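Local atomic coordinates of esterase D (Cellvibrio japonicus, PDB entry 2W87), a protein that binds glucuronic acid through a calcium-dependent family 35 carbohydrate-binding module, one part of a larger secreted enzyme that probably degrades plant cell-wall polysaccharides. Residues V42-A47 against N107-L112; G69-N74 against I99-V104; L4-A9 against T26-A31; F30-N35 against L120-S125. One frame throughout, in Å; residues are numbered along the deposited sequence. Where two conformers were deposited one is given.

Interaction 1 (V42-A47 against N107-L112)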
# COMPACT_ATOMS: atom_id res chain seq x y z
N VAL A 42 3.63 0.07 5.11
CA VAL A 42 4.87 0.66 4.58
C VAL A 42 5.66 -0.34 3.75
O VAL A 42 5.86 -1.50 4.16
CB VAL A 42 5.79 1.24 5.71
CG1 VAL A 42 7.00 1.96 5.12
CG2 VAL A 42 5.01 2.17 6.63
N TRP A 43 6.08 0.12 2.56
CA TRP A 43 6.93 -0.62 1.64
C TRP A 43 8.16 0.19 1.32
O TRP A 43 8.21 1.40 1.54
CB TRP A 43 6.21 -0.89 0.31
CG TRP A 43 4.90 -1.59 0.42
CD1 TRP A 43 4.69 -2.90 0.40
CD2 TRP A 43 3.61 -0.97 0.54
NE1 TRP A 43 3.35 -3.18 0.51
CE2 TRP A 43 2.66 -2.00 0.59
CE3 TRP A 43 3.18 0.36 0.60
CZ2 TRP A 43 1.30 -1.75 0.69
CZ3 TRP A 43 1.82 0.60 0.69
CH2 TRP A 43 0.91 -0.44 0.75
N ALA A 44 9.14 -0.48 0.72
CA ALA A 44 10.37 0.18 0.30
C ALA A 44 10.72 -0.29 -1.10
O ALA A 44 10.79 -1.49 -1.36
CB ALA A 44 11.50 -0.12 1.23
N ILE A 45 10.98 0.67 -1.99
CA ILE A 45 11.29 0.38 -3.39
C ILE A 45 12.58 1.08 -3.77
O ILE A 45 12.73 2.26 -3.50
CB ILE A 45 10.18 0.95 -4.31
CG1 ILE A 45 8.80 0.40 -3.92
CG2 ILE A 45 10.49 0.63 -5.73
CD1 ILE A 45 7.67 1.39 -4.29
N ASP A 46 13.51 0.34 -4.38
CA ASP A 46 14.73 0.93 -4.90
C ASP A 46 14.51 1.14 -6.39
O ASP A 46 14.10 0.22 -7.09
CB ASP A 46 15.93 0.03 -4.67
CG ASP A 46 17.22 0.66 -5.18
OD1 ASP A 46 17.88 1.38 -4.38
OD2 ASP A 46 17.53 0.49 -6.39
N ALA A 47 14.77 2.36 -6.87
CA ALA A 47 14.59 2.72 -8.27
C ALA A 47 15.95 3.10 -8.85
O ALA A 47 16.66 3.90 -8.26
CB ALA A 47 13.60 3.89 -8.41
N ASN A 107 16.39 4.89 -2.80
CA ASN A 107 15.40 4.30 -1.91
C ASN A 107 14.18 5.16 -1.80
O ASN A 107 14.29 6.38 -1.65
CB ASN A 107 15.98 4.12 -0.51
CG ASN A 107 15.34 2.98 0.24
OD1 ASN A 107 15.25 1.87 -0.29
ND2 ASN A 107 14.89 3.25 1.48
N ASN A 108 13.02 4.51 -1.87
CA ASN A 108 11.73 5.16 -1.72
C ASN A 108 10.92 4.37 -0.71
O ASN A 108 10.48 3.25 -1.02
CB ASN A 108 10.98 5.12 -3.06
CG ASN A 108 11.64 5.95 -4.12
OD1 ASN A 108 11.24 7.09 -4.37
ND2 ASN A 108 12.64 5.36 -4.81
N ILE A 109 10.78 4.92 0.50
CA ILE A 109 9.93 4.33 1.52
C ILE A 109 8.53 4.90 1.30
O ILE A 109 8.31 6.11 1.39
CB ILE A 109 10.48 4.59 2.96
CG1 ILE A 109 11.86 3.94 3.11
CG2 ILE A 109 9.54 4.03 3.99
CD1 ILE A 109 12.58 4.30 4.40
N VAL A 110 7.62 4.02 0.94
CA VAL A 110 6.26 4.39 0.61
C VAL A 110 5.34 4.04 1.80
O VAL A 110 5.22 2.88 2.17
CB VAL A 110 5.82 3.63 -0.64
CG1 VAL A 110 4.34 3.92 -0.94
CG2 VAL A 110 6.73 4.00 -1.82
N GLN A 111 4.75 5.06 2.41
CA GLN A 111 3.86 4.87 3.55
C GLN A 111 2.44 5.25 3.16
O GLN A 111 2.17 6.41 2.81
CB GLN A 111 4.33 5.68 4.76
CG GLN A 111 3.40 5.62 5.95
CD GLN A 111 4.03 6.09 7.28
OE1 GLN A 111 5.24 6.12 7.44
NE2 GLN A 111 3.17 6.48 8.23
N LEU A 112 1.54 4.27 3.22
CA LEU A 112 0.13 4.50 3.01
C LEU A 112 -0.54 4.52 4.39
O LEU A 112 -0.52 3.53 5.10
CB LEU A 112 -0.44 3.40 2.13
CG LEU A 112 -1.95 3.42 1.91
CD1 LEU A 112 -2.31 4.59 1.03
CD2 LEU A 112 -2.45 2.07 1.32
O HOH W 1 17.51 0.89 -1.77
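Val-42 to Asp-46 pairs antiparallel with Asn-107 to Gln-111 in one sheet of the carbohydrate-binding module's beta-sandwich, the two strand axes lying 157° apart in direction. Trp-43 with Val-110 and Ile-45 with Asn-108 are the hydrogen-bonded pairs. Trp-43 N reaches Val-110 O at 2.9 Å, in the carbonyl plane, and Val-110 N returns the bond to Trp-43 O.

The packed side carries Trp-43, Ile-45, Val-110 and Leu-112; Trp-43, Ile-45 and Leu-112 rest on strand 122-129 of the other sheet, and Val-110 on Leu-71. There the indole brings its CE3 side to within 4.0 Å of Val-110 CG1, while Leu-112 CB comes to the ring edge near its plane, 3.9 Å from Trp-43 CZ3. Val-110's second branch, CG2, meets Ile-45 CD1 at 3.7 Å. One valine therefore serves both neighbours on the paired strand. Asn-108 shares this side: its OD1 takes the backbone N-H of Val-104, and its ND2 makes a weak bond to Ile-45 O.

On the other side the packing changes along the strands. Val-42 is buried, and its CG1, placed trans to the backbone N (chi1 -175°), is pressed to 3.5 Å from Ile-109 CG2, tighter than usual for two methyls. Towards Asp-46 and Asn-107 the contact opens to solvent, and the two side chains meet through water instead of directly. Asn-107 OD1 also accepts from the backbone N of Asn-137. The bridging water donates to Asp-46 OD1 at 2.7 Å and to Asn-107 OD1 at 2.9 Å.

Interaction 2 (G69-N74 against I99-V104)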
# COMPACT_ATOMS: atom_id res chain seq x y z
N GLY A 69 -6.60 6.83 1.89
CA GLY A 69 -5.26 6.88 2.43
C GLY A 69 -4.45 8.06 1.91
O GLY A 69 -4.71 8.63 0.84
N SER A 70 -3.49 8.44 2.72
CA SER A 70 -2.46 9.37 2.32
C SER A 70 -1.26 8.51 1.94
O SER A 70 -0.92 7.59 2.66
CB SER A 70 -2.11 10.30 3.48
OG SER A 70 -0.88 10.94 3.25
N LEU A 71 -0.63 8.79 0.82
CA LEU A 71 0.52 8.00 0.41
C LEU A 71 1.69 8.95 0.30
O LEU A 71 1.64 9.89 -0.49
CB LEU A 71 0.27 7.28 -0.92
CG LEU A 71 1.43 6.33 -1.29
CD1 LEU A 71 0.95 5.09 -1.99
CD2 LEU A 71 2.50 7.01 -2.09
N VAL A 72 2.74 8.72 1.09
CA VAL A 72 3.90 9.63 1.10
C VAL A 72 5.16 8.85 0.77
O VAL A 72 5.28 7.67 1.08
CB VAL A 72 4.07 10.41 2.44
CG1 VAL A 72 2.80 11.21 2.76
CG2 VAL A 72 4.43 9.48 3.63
N ILE A 73 6.09 9.53 0.10
CA ILE A 73 7.36 8.93 -0.25
C ILE A 73 8.44 9.58 0.61
O ILE A 73 8.54 10.81 0.67
CB ILE A 73 7.66 9.10 -1.72
CG1 ILE A 73 6.55 8.45 -2.55
CG2 ILE A 73 8.99 8.51 -2.08
CD1 ILE A 73 6.78 8.55 -4.04
N ASN A 74 9.21 8.76 1.30
CA ASN A 74 10.26 9.24 2.18
C ASN A 74 9.78 10.27 3.22
O ASN A 74 10.39 11.31 3.43
CB ASN A 74 11.42 9.74 1.34
CG ASN A 74 12.14 8.61 0.64
OD1 ASN A 74 12.09 7.44 1.08
ND2 ASN A 74 12.82 8.93 -0.44
N ILE A 99 -2.46 4.76 -8.60
CA ILE A 99 -1.96 6.12 -8.57
C ILE A 99 -0.59 6.17 -9.26
O ILE A 99 0.21 5.24 -9.11
CB ILE A 99 -1.89 6.64 -7.12
CG1 ILE A 99 -1.48 8.11 -7.09
CG2 ILE A 99 -0.96 5.80 -6.28
CD1 ILE A 99 -2.04 8.84 -5.94
N ASP A 100 -0.37 7.21 -10.05
CA ASP A 100 0.95 7.45 -10.59
C ASP A 100 1.75 8.31 -9.61
O ASP A 100 1.24 9.27 -9.05
CB ASP A 100 0.88 8.10 -11.96
CG ASP A 100 0.56 7.11 -13.08
OD1 ASP A 100 0.37 5.91 -12.83
OD2 ASP A 100 0.51 7.54 -14.24
N VAL A 101 3.01 7.97 -9.41
CA VAL A 101 3.83 8.67 -8.45
C VAL A 101 5.21 8.82 -9.04
O VAL A 101 5.60 8.03 -9.89
CB VAL A 101 4.00 7.92 -7.12
CG1 VAL A 101 2.65 7.62 -6.50
CG2 VAL A 101 4.82 6.64 -7.29
N ASP A 102 5.94 9.83 -8.58
CA ASP A 102 7.30 10.04 -9.03
C ASP A 102 8.22 9.51 -7.96
O ASP A 102 8.29 10.07 -6.86
CB ASP A 102 7.55 11.52 -9.30
CG ASP A 102 7.14 11.91 -10.71
OD1 ASP A 102 7.85 11.50 -11.66
OD2 ASP A 102 6.13 12.62 -10.88
N LEU A 103 8.91 8.43 -8.29
CA LEU A 103 9.92 7.88 -7.40
C LEU A 103 11.25 8.59 -7.63
O LEU A 103 11.55 9.03 -8.75
CB LEU A 103 10.09 6.38 -7.62
CG LEU A 103 8.91 5.43 -7.34
CD1 LEU A 103 9.38 3.98 -7.34
CD2 LEU A 103 8.21 5.73 -6.06
N VAL A 104 12.02 8.71 -6.56
CA VAL A 104 13.37 9.27 -6.65
C VAL A 104 14.36 8.14 -6.96
O VAL A 104 14.13 6.97 -6.63
CB VAL A 104 13.81 10.00 -5.36
CG1 VAL A 104 12.82 11.12 -5.02
CG2 VAL A 104 13.93 9.03 -4.20
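The interior of the beta-sandwich, where its two sheets face each other, is bridged here by Ile-73 on strand 69-73 and Val-101 and Leu-103 on strand 95-103. The short strand axes run about 9 Å apart and only 20° from parallel, a spacing filled by side chains and not by backbone pairing.

Ile-73 does most of the work. Its CG1 points back along the side of its own backbone N (chi1 -59°) and the chain is then fully extended, which drives CD1 across the gap. Ile-73 CD1 lies 3.8 Å from Leu-103 CD2, the two side chains crossing at about a right angle. The same Ile-73 CD1 is 3.5 Å from the carbonyl oxygen Asp-102 O and also touches Val-101 CB. Leu-71 follows more loosely, its CD2 4.5 Å from Val-101 CG1; Leu-55 of strand 51-60 packs against both residues.

Beyond Ile-73 and Leu-103, Asn-74 ND2 lies 3.9 Å from the methyl Val-104 CG2, a plain packing contact. The amide is held by others: ND2 bonds Asn-78 OD1 and Asn-107 O, and OD1 accepts from Ile-109 N. Aliphatic side chains meeting between two stacked sheets are the hallmark of the beta-sandwich fold.

Interaction 3 (L4-A9 against T26-A31). With CA (calcium ion), chain D.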
# COMPACT_ATOMS: atom_id res chain seq x y z
N LEU A 4 4.82 -6.56 -4.47
CA LEU A 4 5.23 -6.61 -3.08
C LEU A 4 4.11 -7.17 -2.22
O LEU A 4 3.00 -6.61 -2.15
CB LEU A 4 5.68 -5.23 -2.57
CG LEU A 4 6.78 -4.58 -3.41
CD1 LEU A 4 7.02 -3.16 -2.93
CD2 LEU A 4 8.07 -5.42 -3.34
N GLN A 5 4.44 -8.28 -1.59
CA GLN A 5 3.58 -8.98 -0.65
C GLN A 5 4.14 -8.85 0.78
O GLN A 5 5.34 -8.73 0.97
CB GLN A 5 3.50 -10.48 -0.99
CG GLN A 5 2.93 -10.80 -2.36
CD GLN A 5 1.43 -10.68 -2.45
OE1 GLN A 5 0.78 -10.34 -1.47
NE2 GLN A 5 0.87 -10.99 -3.63
N GLU A 6 3.25 -8.90 1.77
CA GLU A 6 3.63 -9.19 3.13
C GLU A 6 4.61 -10.35 3.19
O GLU A 6 4.54 -11.28 2.36
CB GLU A 6 2.39 -9.52 3.96
CG GLU A 6 1.65 -10.80 3.53
CD GLU A 6 0.88 -10.68 2.20
OE1 GLU A 6 0.46 -9.55 1.86
OE2 GLU A 6 0.66 -11.71 1.48
N ALA A 7 5.52 -10.29 4.15
CA ALA A 7 6.43 -11.40 4.43
C ALA A 7 7.42 -11.62 3.30
O ALA A 7 7.95 -12.74 3.17
CB ALA A 7 5.65 -12.64 4.67
N GLN A 8 7.67 -10.60 2.49
CA GLN A 8 8.66 -10.66 1.40
C GLN A 8 9.47 -9.35 1.37
O GLN A 8 9.07 -8.33 1.94
CB GLN A 8 7.97 -10.95 0.05
CG GLN A 8 7.07 -12.21 0.05
CD GLN A 8 7.84 -13.55 0.19
OE1 GLN A 8 9.00 -13.66 -0.21
NE2 GLN A 8 7.17 -14.56 0.76
N ALA A 9 10.64 -9.38 0.73
CA ALA A 9 11.50 -8.21 0.65
C ALA A 9 10.73 -7.05 0.06
O ALA A 9 10.02 -7.22 -0.94
CB ALA A 9 12.78 -8.51 -0.19
N THR A 26 -3.62 -12.65 -2.11
CA THR A 26 -2.54 -13.32 -2.79
C THR A 26 -1.34 -13.30 -1.84
O THR A 26 -1.35 -12.57 -0.86
CB THR A 26 -2.23 -12.67 -4.15
OG1 THR A 26 -1.94 -11.28 -4.00
CG2 THR A 26 -3.42 -12.81 -5.10
N GLY A 27 -0.33 -14.12 -2.07
CA GLY A 27 0.73 -14.27 -1.08
C GLY A 27 0.21 -14.97 0.17
O GLY A 27 -0.74 -15.73 0.10
N SER A 28 0.84 -14.72 1.32
CA SER A 28 0.46 -15.41 2.54
C SER A 28 -0.65 -14.70 3.33
O SER A 28 -1.13 -15.21 4.35
CB SER A 28 1.68 -15.62 3.43
OG SER A 28 2.33 -14.39 3.70
N GLY A 29 -1.10 -13.53 2.85
CA GLY A 29 -2.17 -12.82 3.54
C GLY A 29 -2.38 -11.39 3.07
O GLY A 29 -2.22 -11.08 1.89
N PHE A 30 -2.74 -10.54 4.02
CA PHE A 30 -3.00 -9.13 3.75
C PHE A 30 -2.70 -8.33 5.00
O PHE A 30 -2.70 -8.87 6.11
CB PHE A 30 -4.44 -8.93 3.30
CG PHE A 30 -5.47 -9.52 4.23
CD1 PHE A 30 -5.92 -8.84 5.34
CD2 PHE A 30 -6.01 -10.78 3.97
CE1 PHE A 30 -6.87 -9.38 6.17
CE2 PHE A 30 -6.96 -11.32 4.79
CZ PHE A 30 -7.40 -10.63 5.89
N ALA A 31 -2.36 -7.07 4.82
CA ALA A 31 -2.08 -6.19 5.95
C ALA A 31 -3.41 -5.61 6.46
O ALA A 31 -4.19 -5.02 5.69
CB ALA A 31 -1.13 -5.06 5.53
CA CA D . -0.92 -10.43 0.01
O HOH W 2 3.62 -13.48 0.97
O HOH W 3 4.95 -15.39 2.42
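Glu-6 OE2 is gripped from two directions: it binds a calcium ion at 2.5 Å, and the backbone Gly-29 N donates to it at 2.9 Å. That N-H comes from above the carboxylate plane, about 60° out of it. Glu-6 OE1 binds the same calcium at 2.5 Å, making the carboxylate a bidentate ligand. CG of Glu-6 sits between the backbone N and the carbonyl carbon (chi1 64°), and the chain bends at chi2 to turn both oxygens to the ion.

The segment 26-31 answers with backbone oxygens. Thr-26 O and Gly-29 O each lie 2.4 Å from the calcium, placed at the two ends of a type II' turn in which Gly-27 takes a positive phi. The Gln-5 side chain also ligates the ion, and Asp-124 completes the shell with its backbone O and OD1.

Outside the metal the joint is wetter. One water donates to Glu-6 O at 2.8 Å and accepts from Ser-28 N at 3.1 Å, while Ala-7 CB only brushes Ser-28 OG. Seven ligand atoms from three separate parts of the chain hold this ion; the sugar is bound at the other calcium, so this is probably a structural calcium site, as in other carbohydrate-binding beta-sandwiches.

Interaction 4 (F30-N35 against L120-S125). With CA (calcium ion), chain C; CA (calcium ion), chain D; GCU (alpha-D-glucopyranuronic acid), chain E.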
# COMPACT_ATOMS: atom_id res chain seq x y z
N PHE A 30 -2.74 -10.54 4.02
CA PHE A 30 -3.00 -9.13 3.75
C PHE A 30 -2.70 -8.33 5.00
O PHE A 30 -2.70 -8.87 6.11
CB PHE A 30 -4.44 -8.93 3.30
CG PHE A 30 -5.47 -9.52 4.23
CD1 PHE A 30 -5.92 -8.84 5.34
CD2 PHE A 30 -6.01 -10.78 3.97
CE1 PHE A 30 -6.87 -9.38 6.17
CE2 PHE A 30 -6.96 -11.32 4.79
CZ PHE A 30 -7.40 -10.63 5.89
N ALA A 31 -2.36 -7.07 4.82
CA ALA A 31 -2.08 -6.19 5.95
C ALA A 31 -3.41 -5.61 6.46
O ALA A 31 -4.19 -5.02 5.69
CB ALA A 31 -1.13 -5.06 5.53
N ASN A 32 -3.64 -5.77 7.76
CA ASN A 32 -4.84 -5.27 8.42
C ASN A 32 -4.46 -4.19 9.44
O ASN A 32 -3.96 -4.50 10.52
CB ASN A 32 -5.52 -6.43 9.14
CG ASN A 32 -6.71 -5.99 9.97
OD1 ASN A 32 -7.08 -4.81 9.98
ND2 ASN A 32 -7.32 -6.96 10.68
N THR A 33 -4.65 -2.93 9.09
CA THR A 33 -4.30 -1.83 10.00
C THR A 33 -5.22 -1.80 11.22
O THR A 33 -6.40 -2.13 11.14
CB THR A 33 -4.39 -0.43 9.35
OG1 THR A 33 -5.71 -0.22 8.81
CG2 THR A 33 -3.34 -0.28 8.26
N ASN A 34 -4.64 -1.39 12.35
CA ASN A 34 -5.39 -0.85 13.45
C ASN A 34 -6.46 0.09 12.93
O ASN A 34 -6.24 0.78 11.94
CB ASN A 34 -4.47 0.01 14.33
CG ASN A 34 -3.40 -0.80 15.06
OD1 ASN A 34 -3.62 -1.97 15.37
ND2 ASN A 34 -2.25 -0.16 15.37
N ASN A 35 -7.61 0.13 13.60
CA ASN A 35 -8.67 1.05 13.25
C ASN A 35 -8.45 2.40 13.94
O ASN A 35 -9.06 2.70 14.97
CB ASN A 35 -10.02 0.42 13.58
CG ASN A 35 -10.13 -1.01 13.05
OD1 ASN A 35 -9.58 -1.33 11.98
ND2 ASN A 35 -10.76 -1.89 13.81
N LEU A 120 -7.17 1.81 7.48
CA LEU A 120 -7.22 1.49 6.06
C LEU A 120 -8.14 0.32 5.76
O LEU A 120 -8.57 -0.39 6.65
CB LEU A 120 -5.81 1.14 5.56
CG LEU A 120 -4.81 2.30 5.47
CD1 LEU A 120 -3.41 1.72 5.08
CD2 LEU A 120 -5.27 3.33 4.45
N PRO A 121 -8.43 0.11 4.47
CA PRO A 121 -8.97 -1.19 4.13
C PRO A 121 -7.89 -2.25 4.39
O PRO A 121 -6.75 -1.90 4.74
CB PRO A 121 -9.23 -1.09 2.63
CG PRO A 121 -9.05 0.30 2.26
CD PRO A 121 -8.18 0.93 3.29
N ASN A 122 -8.24 -3.52 4.22
CA ASN A 122 -7.22 -4.57 4.24
C ASN A 122 -6.44 -4.49 2.93
O ASN A 122 -7.05 -4.38 1.86
CB ASN A 122 -7.89 -5.93 4.40
CG ASN A 122 -8.46 -6.15 5.80
OD1 ASN A 122 -8.04 -5.52 6.78
ND2 ASN A 122 -9.39 -7.09 5.91
N ILE A 123 -5.11 -4.54 3.01
CA ILE A 123 -4.26 -4.32 1.83
C ILE A 123 -3.56 -5.61 1.45
O ILE A 123 -2.74 -6.14 2.19
CB ILE A 123 -3.18 -3.23 2.10
CG1 ILE A 123 -3.83 -1.94 2.63
CG2 ILE A 123 -2.27 -3.06 0.88
CD1 ILE A 123 -4.81 -1.27 1.69
N ASP A 124 -3.87 -6.10 0.26
CA ASP A 124 -3.31 -7.39 -0.18
C ASP A 124 -1.89 -7.27 -0.68
O ASP A 124 -1.03 -8.10 -0.36
CB ASP A 124 -4.17 -7.97 -1.29
CG ASP A 124 -3.66 -9.29 -1.81
OD1 ASP A 124 -3.05 -10.06 -1.04
OD2 ASP A 124 -3.91 -9.58 -2.99
N SER A 125 -1.67 -6.27 -1.51
CA SER A 125 -0.40 -6.11 -2.20
C SER A 125 -0.23 -4.72 -2.79
O SER A 125 -1.20 -4.01 -3.03
CB SER A 125 -0.33 -7.12 -3.31
OG SER A 125 -1.36 -6.91 -4.28
CA CA C . -8.47 -2.94 10.25
CA CA D . -0.92 -10.43 0.01
C1 GCU E . -13.21 -6.77 10.70
C2 GCU E . -12.51 -7.54 9.58
C3 GCU E . -11.05 -7.09 9.50
C4 GCU E . -11.03 -5.61 9.18
C5 GCU E . -11.81 -4.87 10.27
C6 GCU E . -11.90 -3.37 10.01
O1 GCU E . -12.50 -7.07 11.90
O2 GCU E . -12.56 -8.93 9.86
O3 GCU E . -10.34 -7.82 8.50
O4 GCU E . -9.68 -5.09 9.15
O5 GCU E . -13.15 -5.36 10.33
O6A GCU E . -10.83 -2.80 9.73
O6B GCU E . -13.01 -2.79 10.09
O HOH W 4 -4.79 -2.26 6.26
O HOH W 5 -8.54 -0.62 9.42
O HOH W 6 -7.80 -2.88 7.87
O HOH W 7 -8.78 -3.96 12.43
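Phe-30, Asn-122 and Thr-33 bury the most surface where strand 30-33 meets strand 122-125, an antiparallel junction of the beta-sandwich beside its glucuronic acid pocket. The backbones join through a single bridge: Ala-31 N to Ile-123 O at 2.8 Å, and Ile-123 N back to Ala-31 O.

Phe-30 lays its ring obliquely along the Asn-122 side chain, ring and amide planes 27° apart, with Phe-30 CD1 3.6 Å from Asn-122 CB. The ring is swung there by chi1 of 52°, which puts CG between the backbone N and the carbonyl carbon. Trp-94 meets the same ring. The Asn-122 amide, flanked in this way, reaches the bound sugar alongside Asn-32.

Thr-33 grips the other end. Thr-33 OG1 accepts from Leu-120 N at 2.8 Å with the N-H angle 147°, and donates to a water that in turn donates to Leu-120 O and binds the calcium of the pocket. The methyl Thr-33 CG2 packs 3.8 Å from Leu-120 CD1, so one side chain offers both a polar and an apolar hold.

The same strand supplies ligands to that calcium: Thr-33 O sits at 2.4 Å from it and Asn-32 OD1 at 2.3 Å, while Asn-32 ND2 bonds Asp-19 OD2 and so sets the amide's rotation. Three waters and, in the conformer given, the Asn-35 side chain add to the shell. On the far side of Ile-123, Asp-124 turns to the second calcium and salt-bridges Arg-58. The sugar enters the pocket's metal shell directly, its carboxylate O6A at 2.4 Å and hydroxyl O4 at 2.7 Å from the calcium ion.

In the fold
Following the chain from its N terminus, interaction 3 closes first, joining the end of strand 2-5 to the turn before strand 30-33. Interaction 4 begins on that same strand, sharing Phe-30 and Ala-31, and closes only at 120-125, so most of the module's strands lie within its span. Inside that span interaction 1 runs from 42-47 to 107-112, and interaction 2, from 69-74 to 99-104, falls within interaction 1. None of them cross. Interactions 1 and 2 meet in one sheet, where strand 106-114 pairs with 69-73, and interaction 2 reaches the opposite sheet. Asp-124 ties interactions 3 and 4 to one calcium, while Trp-43 and Leu-112 pack on Ile-123.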